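Local coordinates for putative DNA-binding protein (Streptomyces coelicolor, PDB 2EWT) that probably binds DNA as a central transcriptional regulator of aerial mycelium formation, through a helix-turn-helix domain, at residues A37-V40 and G41-R45. Residues are numbered along the deposited sequence; the frame is centred on the assembly and turned at random.
With SO4 (sulfate ion), chain C.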
loop_
_atom_site.group_PDB
_atom_site.type_symbol
_atom_site.label_atom_id
_atom_site.label_comp_id
_atom_site.label_asym_id
_atom_site.label_seq_id
_atom_site.Cartn_x
_atom_site.Cartn_y
_atom_site.Cartn_z
ATOM N N ALA A 37 -5.009 19.822 -2.225
ATOM C CA ALA A 37 -4.643 20.091 -0.835
ATOM C C ALA A 37 -5.613 19.481 0.173
ATOM O O ALA A 37 -5.197 18.924 1.186
ATOM C CB ALA A 37 -4.544 21.601 -0.612
ATOM N N VAL A 38 -6.910 19.593 -0.102
ATOM C CA VAL A 38 -7.925 19.057 0.801
ATOM C C VAL A 38 -7.857 17.533 0.883
ATOM O O VAL A 38 -8.014 16.957 1.958
ATOM C CB VAL A 38 -9.345 19.486 0.349
ATOM C CG1 VAL A 38 -10.402 18.792 1.191
ATOM C CG2 VAL A 38 -9.485 20.998 0.479
ATOM N N VAL A 39 -7.605 16.888 -0.250
ATOM C CA VAL A 39 -7.522 15.432 -0.291
ATOM C C VAL A 39 -6.253 14.933 0.397
ATOM O O VAL A 39 -6.308 14.025 1.229
ATOM C CB VAL A 39 -7.550 14.913 -1.742
ATOM C CG1 VAL A 39 -7.455 13.392 -1.752
ATOM C CG2 VAL A 39 -8.828 15.370 -2.431
ATOM N N VAL A 40 -5.114 15.532 0.060
ATOM C CA VAL A 40 -3.853 15.126 0.675
ATOM C C VAL A 40 -3.947 15.359 2.180
ATOM O O VAL A 40 -3.469 14.549 2.971
ATOM C CB VAL A 40 -2.665 15.919 0.100
ATOM C CG1 VAL A 40 -1.383 15.536 0.824
ATOM C CG2 VAL A 40 -2.527 15.623 -1.393
ATOM N N GLY A 41 -4.578 16.464 2.571
ATOM C CA GLY A 41 -4.745 16.743 3.986
ATOM C C GLY A 41 -5.519 15.622 4.661
ATOM O O GLY A 41 -5.141 15.149 5.739
ATOM N N SER A 42 -6.603 15.178 4.030
ATOM C CA SER A 42 -7.406 14.108 4.611
ATOM C C SER A 42 -6.594 12.820 4.740
ATOM O O SER A 42 -6.777 12.071 5.699
ATOM C CB SER A 42 -8.686 13.870 3.794
ATOM O OG SER A 42 -8.412 13.451 2.473
ATOM N N TYR A 43 -5.690 12.567 3.794
ATOM C CA TYR A 43 -4.850 11.371 3.870
ATOM C C TYR A 43 -3.920 11.513 5.073
ATOM O O TYR A 43 -3.713 10.565 5.830
ATOM C CB TYR A 43 -3.954 11.203 2.632
ATOM C CG TYR A 43 -4.632 10.961 1.299
ATOM C CD1 TYR A 43 -5.819 10.229 1.205
ATOM C CD2 TYR A 43 -4.042 11.410 0.116
ATOM C CE1 TYR A 43 -6.396 9.949 -0.040
ATOM C CE2 TYR A 43 -4.611 11.137 -1.130
ATOM C CZ TYR A 43 -5.786 10.406 -1.200
ATOM O OH TYR A 43 -6.349 10.142 -2.428
ATOM N N GLU A 44 -3.355 12.707 5.235
ATOM C CA GLU A 44 -2.419 12.968 6.322
ATOM C C GLU A 44 -3.041 12.841 7.706
ATOM O O GLU A 44 -2.363 12.458 8.659
ATOM C CB GLU A 44 -1.780 14.352 6.148
ATOM C CG GLU A 44 -0.844 14.425 4.946
ATOM C CD GLU A 44 -0.184 15.783 4.768
ATOM O OE1 GLU A 44 -0.495 16.721 5.534
ATOM O OE2 GLU A 44 0.651 15.910 3.853
ATOM N N ARG A 45 -4.329 13.157 7.822
ATOM C CA ARG A 45 -5.004 13.051 9.111
ATOM C C ARG A 45 -5.524 11.631 9.325
ATOM O O ARG A 45 -5.869 11.247 10.445
ATOM C CB ARG A 45 -6.175 14.035 9.190
ATOM C CG ARG A 45 -5.797 15.492 8.979
ATOM C CD ARG A 45 -6.988 16.399 9.254
ATOM N NE ARG A 45 -8.167 16.005 8.486
ATOM C CZ ARG A 45 -8.393 16.348 7.221
ATOM N NH1 ARG A 45 -7.522 17.106 6.565
ATOM N NH2 ARG A 45 -9.494 15.925 6.609
HETATM S S SO4 C . -9.074 8.459 -3.804
HETATM O O1 SO4 C . -9.263 8.735 -2.368
HETATM O O2 SO4 C . -10.388 8.360 -4.465
HETATM O O3 SO4 C . -8.304 9.559 -4.417
HETATM O O4 SO4 C . -8.341 7.190 -3.970
HETATM O O HOH W 1 -9.448 17.553 4.223
#
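In Val39 a chi1 of 180° sets CG1 opposite the backbone N, and in Tyr43 a chi1 of -65° sets CG opposite the carbonyl carbon. With the two residues one turn apart on helix 37-45, the side chains run side by side and point the same way. CG1 of Val39 packs against the phenol end of the ring, 3.5 Å from Tyr43 CZ. The carbonyl oxygen Val39 O lies over a face of the same ring, toward its rim. This oxygen is gripped twice. Tyr43 N reaches it at 3.0 Å as the regular helical bond, and the hydroxyl Ser42 OG donates to it at 2.5 Å. Ser42 is buried, and its chi1 of 62° folds the hydroxyl back over the preceding turn. Tyr43 OH lies 2.8 Å from O3 of a sulfate ion, probably from the crystallisation liquor, which is hydrogen-bonded to Arg54. On another side of the helix, Val40 CG1 lies 3.7 Å from Glu44 OE2, and that carboxylate forms a salt bridge with Arg17 of helix 3-19. Val40 packs on Leu24 of helix 24-30 and Tyr62 of helix 52-62, and Tyr43 on Leu58 of the latter. A water donates to Val38 O and accepts from Arg45 NH2, bridging the two. Helix 37-45 follows helix 24-30 as the second helix of a helix-turn-helix and is probably the DNA recognition helix.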